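Local atomic coordinates of glutamine amido transferase (Methylobacillus flagellatus, PDB entry 3M3P), a protein that is a member of the glutamine amidotransferase family, whose proteins are built on a glutaminase-type domain. Residues Glu110-Ala116 / Glu133-Trp139; Ala181-Arg185 / Ile214-Asp219. All coordinates share one frame; numbering follows the deposited sequence.

Contact 1 sets strand 134-140 of the large mixed sheet against the end of strand 103-111 and the start of strand 113-118, and contact 2 sets helix 181-190 against the turn that joins helices 211-215 and 218-237. They follow one another along the chain, contact 1 closing before contact 2 opens, and their centres lie about 13 Å apart on the same side of the molecule's centre. The two touch directly. W113 NE1 of contact 1 probably donates to I214 O of contact 2, at 2.9 Å, while L218 packs against the W113 ring and V184 against F137. Helices 181-190, 211-215 and 218-237 thus pack on the same part of the sheet, the face carrying W113 and F137.

Contact 1: residues Glu110-Ala116 / Glu133-Trp139; sequences EIGWVRA and ELELFEW
R115 NE donates to E133 OE2 at 2.8 Å and R115 NH2 to E133 OE1 at 2.9 Å, a side-on, two-nitrogen salt bridge. The carboxylate lies at the guanidinium edge, although its own plane is turned 38° away. E133 reaches it with CG anti to its backbone N (chi1 -177°) and an extended chain, a reach suited to this exposed end of the pairing.

Inward, E135 OE1 stands above the W113 ring plane toward its rim, 3.4 Å from W113 CE3, while E135 OE2 forms a salt bridge with R221. From the opposite side F137 brings its edge to W113 in a T-shaped stack, planes at 69°. Farther along, I111 CG2 sits over the W139 five-membered ring in a CH-pi contact. On the other face of the sheet A116 is small enough for L136 CD1 to press within 3.3 Å of A116 CB. E110 and E138 run side by side, and H140 and Q162 bond to E110 OE1, which may ease the likeness of charge. Positive phi suits glycine at G112, which exchanges backbone bonds with E138, as V114 does with L136 and A116 with L134. Strand 134-140 thus runs antiparallel to both strand 103-111 and strand 113-118, with glycine at the corner where the pairing passes from one to the other.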
loop_
_atom_site.group_PDB
_atom_site.type_symbol
_atom_site.label_atom_id
_atom_site.label_comp_id
_atom_site.label_asym_id
_atom_site.label_seq_id
_atom_site.Cartn_x
_atom_site.Cartn_y
_atom_site.Cartn_z
ATOM N N GLU A 110 -14.647 4.062 -1.907
ATOM C CA GLU A 110 -14.302 3.418 -3.164
ATOM C C GLU A 110 -14.159 1.955 -2.929
ATOM O O GLU A 110 -13.286 1.545 -2.171
ATOM C CB GLU A 110 -13.003 3.971 -3.806
ATOM C CG GLU A 110 -13.064 5.451 -4.171
ATOM C CD GLU A 110 -11.766 5.989 -4.760
ATOM O OE1 GLU A 110 -10.694 5.664 -4.188
ATOM O OE2 GLU A 110 -11.847 6.633 -5.840
ATOM N N ILE A 111 -14.989 1.158 -3.600
ATOM C CA ILE A 111 -14.896 -0.308 -3.527
ATOM C C ILE A 111 -15.025 -0.846 -4.926
ATOM O O ILE A 111 -16.101 -0.772 -5.536
ATOM C CB ILE A 111 -15.903 -0.949 -2.555
ATOM C CG1 ILE A 111 -15.838 -0.326 -1.157
ATOM C CG2 ILE A 111 -15.671 -2.480 -2.557
ATOM C CD1 ILE A 111 -16.883 -0.814 -0.114
ATOM N N GLY A 112 -13.945 -1.402 -5.427
ATOM C CA GLY A 112 -13.901 -1.968 -6.776
ATOM C C GLY A 112 -12.871 -1.294 -7.633
ATOM O O GLY A 112 -11.864 -0.812 -7.134
ATOM N N TRP A 113 -13.073 -1.326 -8.927
ATOM C CA TRP A 113 -12.117 -0.809 -9.932
ATOM C C TRP A 113 -12.435 0.616 -10.237
ATOM O O TRP A 113 -13.582 0.901 -10.600
ATOM C CB TRP A 113 -12.208 -1.673 -11.203
ATOM C CG TRP A 113 -11.904 -3.103 -10.940
ATOM C CD1 TRP A 113 -12.792 -4.127 -10.871
ATOM C CD2 TRP A 113 -10.619 -3.665 -10.722
ATOM N NE1 TRP A 113 -12.129 -5.331 -10.623
ATOM C CE2 TRP A 113 -10.789 -5.070 -10.491
ATOM C CE3 TRP A 113 -9.318 -3.135 -10.703
ATOM C CZ2 TRP A 113 -9.685 -5.936 -10.285
ATOM C CZ3 TRP A 113 -8.249 -3.959 -10.464
ATOM C CH2 TRP A 113 -8.435 -5.360 -10.234
ATOM N N VAL A 114 -11.452 1.487 -10.101
ATOM C CA VAL A 114 -11.658 2.925 -10.289
ATOM C C VAL A 114 -10.685 3.513 -11.287
ATOM O O VAL A 114 -9.516 3.129 -11.371
ATOM C CB VAL A 114 -11.591 3.681 -8.957
ATOM C CG1 VAL A 114 -12.260 2.809 -7.838
ATOM C CG2 VAL A 114 -10.165 4.023 -8.567
ATOM N N ARG A 115 -11.190 4.454 -12.068
ATOM C CA ARG A 115 -10.367 5.260 -12.965
ATOM C C ARG A 115 -9.501 6.257 -12.194
ATOM O O ARG A 115 -9.970 6.911 -11.258
ATOM C CB ARG A 115 -11.244 6.003 -13.926
ATOM C CG ARG A 115 -12.172 5.147 -14.771
ATOM C CD ARG A 115 -12.999 5.980 -15.718
ATOM N NE ARG A 115 -12.198 6.582 -16.777
ATOM C CZ ARG A 115 -12.635 7.515 -17.620
ATOM N NH1 ARG A 115 -13.853 7.972 -17.531
ATOM N NH2 ARG A 115 -11.823 7.967 -18.561
ATOM N N ALA A 116 -8.228 6.355 -12.556
ATOM C CA ALA A 116 -7.314 7.283 -11.898
ATOM C C ALA A 116 -6.343 7.882 -12.915
ATOM O O ALA A 116 -6.101 7.327 -13.991
ATOM C CB ALA A 116 -6.607 6.626 -10.713
ATOM N N GLU A 133 -3.988 7.325 -18.018
ATOM C CA GLU A 133 -4.962 6.773 -17.086
ATOM C C GLU A 133 -4.603 5.403 -16.637
ATOM O O GLU A 133 -4.226 4.568 -17.458
ATOM C CB GLU A 133 -6.322 6.752 -17.767
ATOM C CG GLU A 133 -7.482 6.260 -16.857
ATOM C CD GLU A 133 -8.854 6.251 -17.520
ATOM O OE1 GLU A 133 -9.084 7.061 -18.452
ATOM O OE2 GLU A 133 -9.717 5.427 -17.125
ATOM N N LEU A 134 -4.793 5.147 -15.349
ATOM C CA LEU A 134 -4.610 3.841 -14.712
ATOM C C LEU A 134 -5.917 3.370 -14.149
ATOM O O LEU A 134 -6.829 4.146 -13.901
ATOM C CB LEU A 134 -3.558 3.965 -13.594
ATOM C CG LEU A 134 -2.137 4.315 -14.043
ATOM C CD1 LEU A 134 -1.205 4.594 -12.849
ATOM C CD2 LEU A 134 -1.504 3.153 -14.822
ATOM N N GLU A 135 -6.051 2.086 -13.990
ATOM C CA GLU A 135 -7.151 1.504 -13.235
ATOM C C GLU A 135 -6.625 1.005 -11.883
ATOM O O GLU A 135 -5.641 0.300 -11.795
ATOM C CB GLU A 135 -7.773 0.344 -14.044
ATOM C CG GLU A 135 -8.785 -0.461 -13.167
ATOM C CD GLU A 135 -9.587 -1.414 -14.003
ATOM O OE1 GLU A 135 -9.195 -2.596 -14.008
ATOM O OE2 GLU A 135 -10.562 -1.014 -14.628
ATOM N N LEU A 136 -7.299 1.405 -10.810
ATOM C CA LEU A 136 -6.915 1.063 -9.442
ATOM C C LEU A 136 -7.909 0.100 -8.813
ATOM O O LEU A 136 -9.114 0.176 -9.100
ATOM C CB LEU A 136 -6.827 2.295 -8.557
ATOM C CG LEU A 136 -6.104 3.552 -9.144
ATOM C CD1 LEU A 136 -5.978 4.652 -8.098
ATOM C CD2 LEU A 136 -4.741 3.153 -9.652
ATOM N N PHE A 137 -7.440 -0.788 -7.966
ATOM C CA PHE A 137 -8.300 -1.584 -7.094
ATOM C C PHE A 137 -8.402 -0.907 -5.741
ATOM O O PHE A 137 -7.400 -0.647 -5.090
ATOM C CB PHE A 137 -7.806 -3.022 -6.890
ATOM C CG PHE A 137 -8.848 -3.863 -6.179
ATOM C CD1 PHE A 137 -9.944 -4.307 -6.860
ATOM C CD2 PHE A 137 -8.778 -4.058 -4.806
ATOM C CE1 PHE A 137 -10.913 -5.074 -6.205
ATOM C CE2 PHE A 137 -9.749 -4.785 -4.142
ATOM C CZ PHE A 137 -10.827 -5.280 -4.824
ATOM N N GLU A 138 -9.629 -0.644 -5.334
ATOM C CA GLU A 138 -9.931 0.097 -4.109
ATOM C C GLU A 138 -10.836 -0.675 -3.174
ATOM O O GLU A 138 -11.760 -1.348 -3.630
ATOM C CB GLU A 138 -10.667 1.386 -4.486
ATOM C CG GLU A 138 -9.863 2.396 -5.364
ATOM C CD GLU A 138 -8.744 3.103 -4.685
ATOM O OE1 GLU A 138 -8.487 2.932 -3.477
ATOM O OE2 GLU A 138 -8.080 3.848 -5.492
ATOM N N TRP A 139 -10.652 -0.469 -1.877
ATOM C CA TRP A 139 -11.639 -0.923 -0.880
ATOM C C TRP A 139 -11.381 -0.131 0.394
ATOM O O TRP A 139 -10.713 -0.568 1.308
ATOM C CB TRP A 139 -11.608 -2.439 -0.697
ATOM C CG TRP A 139 -12.795 -2.992 0.035
ATOM C CD1 TRP A 139 -13.478 -2.427 1.097
ATOM C CD2 TRP A 139 -13.410 -4.245 -0.200
ATOM N NE1 TRP A 139 -14.485 -3.260 1.493
ATOM C CE2 TRP A 139 -14.472 -4.383 0.709
ATOM C CE3 TRP A 139 -13.163 -5.269 -1.125
ATOM C CZ2 TRP A 139 -15.260 -5.548 0.771
ATOM C CZ3 TRP A 139 -13.962 -6.426 -1.072
ATOM C CH2 TRP A 139 -14.987 -6.544 -0.129
#

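Contact 2: residues Ala181-Arg185 / Ile214-Asp219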
loop_
_atom_site.group_PDB
_atom_site.type_symbol
_atom_site.label_atom_id
_atom_site.label_comp_id
_atom_site.label_asym_id
_atom_site.label_seq_id
_atom_site.Cartn_x
_atom_site.Cartn_y
_atom_site.Cartn_z
ATOM N N ALA A 181 -5.706 -12.150 -8.438
ATOM C CA ALA A 181 -7.110 -12.421 -8.704
ATOM C C ALA A 181 -7.792 -13.181 -7.588
ATOM O O ALA A 181 -8.920 -12.866 -7.191
ATOM C CB ALA A 181 -7.292 -13.193 -10.046
ATOM N N HIS A 182 -7.069 -14.173 -7.039
ATOM C CA HIS A 182 -7.689 -15.011 -6.008
ATOM C C HIS A 182 -7.971 -14.247 -4.711
ATOM O O HIS A 182 -8.900 -14.563 -3.947
ATOM C CB HIS A 182 -6.877 -16.276 -5.777
ATOM C CG HIS A 182 -5.549 -16.051 -5.140
ATOM N ND1 HIS A 182 -4.471 -15.535 -5.812
ATOM C CD2 HIS A 182 -5.143 -16.225 -3.843
ATOM C CE1 HIS A 182 -3.450 -15.434 -4.972
ATOM N NE2 HIS A 182 -3.821 -15.858 -3.777
HETATM N N MSE A 183 -7.188 -13.202 -4.452
HETATM C CA MSE A 183 -7.404 -12.347 -3.313
HETATM C C MSE A 183 -8.651 -11.480 -3.496
HETATM O O MSE A 183 -9.401 -11.312 -2.557
HETATM C CB MSE A 183 -6.192 -11.448 -3.139
HETATM C CG MSE A 183 -4.899 -12.195 -2.747
HETATM SE SE MSE A 183 -3.307 -11.132 -2.845
HETATM C CE MSE A 183 -3.756 -9.896 -1.415
ATOM N N VAL A 184 -8.847 -10.924 -4.690
ATOM C CA VAL A 184 -10.109 -10.195 -4.992
ATOM C C VAL A 184 -11.296 -11.112 -4.731
ATOM O O VAL A 184 -12.229 -10.733 -4.048
ATOM C CB VAL A 184 -10.119 -9.648 -6.460
ATOM C CG1 VAL A 184 -11.463 -8.982 -6.782
ATOM C CG2 VAL A 184 -8.963 -8.663 -6.682
ATOM N N ARG A 185 -11.238 -12.335 -5.248
ATOM C CA ARG A 185 -12.314 -13.284 -5.011
ATOM C C ARG A 185 -12.512 -13.544 -3.525
ATOM O O ARG A 185 -13.633 -13.599 -3.057
ATOM C CB ARG A 185 -12.042 -14.597 -5.772
ATOM C CG ARG A 185 -12.038 -14.439 -7.250
ATOM C CD ARG A 185 -11.948 -15.758 -7.942
ATOM N NE ARG A 185 -11.844 -15.604 -9.410
ATOM C CZ ARG A 185 -12.842 -15.305 -10.230
ATOM N NH1 ARG A 185 -14.076 -15.119 -9.797
ATOM N NH2 ARG A 185 -12.562 -15.172 -11.535
ATOM N N ILE A 214 -16.889 -6.384 -9.934
ATOM C CA ILE A 214 -15.532 -6.549 -9.466
ATOM C C ILE A 214 -14.876 -7.744 -10.112
ATOM O O ILE A 214 -13.658 -7.736 -10.407
ATOM C CB ILE A 214 -15.494 -6.614 -7.949
ATOM C CG1 ILE A 214 -15.797 -5.221 -7.390
ATOM C CG2 ILE A 214 -14.172 -7.123 -7.398
ATOM C CD1 ILE A 214 -16.070 -5.139 -5.878
ATOM N N LEU A 215 -15.649 -8.801 -10.333
ATOM C CA LEU A 215 -15.124 -10.036 -10.914
ATOM C C LEU A 215 -15.079 -10.047 -12.444
ATOM O O LEU A 215 -14.463 -10.928 -13.032
ATOM C CB LEU A 215 -15.934 -11.254 -10.402
ATOM C CG LEU A 215 -15.890 -11.369 -8.877
ATOM C CD1 LEU A 215 -16.809 -12.513 -8.397
ATOM C CD2 LEU A 215 -14.504 -11.565 -8.362
ATOM N N ARG A 216 -15.676 -9.046 -13.055
ATOM C CA ARG A 216 -15.792 -8.987 -14.528
ATOM C C ARG A 216 -14.394 -8.760 -15.112
ATOM O O ARG A 216 -13.702 -7.800 -14.736
ATOM C CB ARG A 216 -16.780 -7.888 -14.870
ATOM C CG ARG A 216 -17.003 -7.719 -16.342
ATOM C CD ARG A 216 -18.139 -6.787 -16.588
ATOM N NE ARG A 216 -19.449 -7.329 -16.258
ATOM C CZ ARG A 216 -20.527 -6.658 -15.851
ATOM N NH1 ARG A 216 -20.467 -5.360 -15.568
ATOM N NH2 ARG A 216 -21.682 -7.271 -15.700
ATOM N N ASP A 217 -13.995 -9.643 -16.034
ATOM C CA ASP A 217 -12.704 -9.581 -16.677
ATOM C C ASP A 217 -11.545 -9.570 -15.660
ATOM O O ASP A 217 -10.471 -8.993 -15.907
ATOM C CB ASP A 217 -12.575 -8.372 -17.629
ATOM C CG ASP A 217 -13.636 -8.356 -18.726
ATOM O OD1 ASP A 217 -13.679 -9.398 -19.409
ATOM O OD2 ASP A 217 -14.356 -7.317 -18.846
ATOM N N LEU A 218 -11.733 -10.300 -14.562
ATOM C CA LEU A 218 -10.791 -10.217 -13.423
ATOM C C LEU A 218 -9.382 -10.563 -13.819
ATOM O O LEU A 218 -8.411 -9.830 -13.503
ATOM C CB LEU A 218 -11.251 -11.135 -12.299
ATOM C CG LEU A 218 -10.400 -11.060 -11.043
ATOM C CD1 LEU A 218 -10.309 -9.633 -10.478
ATOM C CD2 LEU A 218 -10.927 -12.028 -9.960
ATOM N N ASP A 219 -9.176 -11.704 -14.461
ATOM C CA ASP A 219 -7.796 -12.133 -14.695
ATOM C C ASP A 219 -7.073 -11.150 -15.609
ATOM O O ASP A 219 -5.872 -10.814 -15.379
ATOM C CB ASP A 219 -7.706 -13.552 -15.277
ATOM C CG ASP A 219 -8.018 -14.608 -14.272
ATOM O OD1 ASP A 219 -7.912 -14.396 -13.067
ATOM O OD2 ASP A 219 -8.261 -15.766 -14.731
HETATM O O HOH W 1 -13.672 -13.552 -13.578
HETATM O O HOH W 2 -9.576 -15.784 -11.359
#
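L218 lays its CD2 methyl over one face of the R185 guanidinium, 3.7 Å from R185 NE. The same methyl meets A181, lying 3.8 Å from A181 CB, so one branch of the leucine spans a full turn of helix 181-190. The leucine's CG stands anti to its backbone N (chi1 -176°), which carries the two methyls across to that helix; CD1 takes the other direction and packs on V184.

V184 is buried on the inner side of the contact. Its CG1 comes within 3.3 Å of I214 CG2, closer than usual for two methyl carbons, and L218 CD1 lies 3.9 Å from V184 CG1 as well. Branched at CB, valine offers one methyl to both partners without a long chain to bury. A181, by contrast, is small, which lets the two backbones come near: its CB touches D219 OD1 as well as L218.

R185 closes the outer edge. Its chain is extended from CG to NE, and the aliphatic part passes L215, whose CD2 also approaches R185 NH1. The polar end works through water: one water accepts from R185 NH2 and donates to L215 O, and a second accepts from R185 NE and donates to D219 OD1. Arginine suits this rim because its carbons pass both leucines and one face takes L218, while its N-H groups meet solvent. The opposite charges of R185 and D219 are thus joined through water, with no direct salt bridge between them.

The 214-219 segment makes a type II turn from L215 to L218, linking helix 211-215 to helix 218-237. Helix 181-190 lies against this junction, and the buried side of the contact rests on strands 113-118 and 134-140 of the mixed sheet.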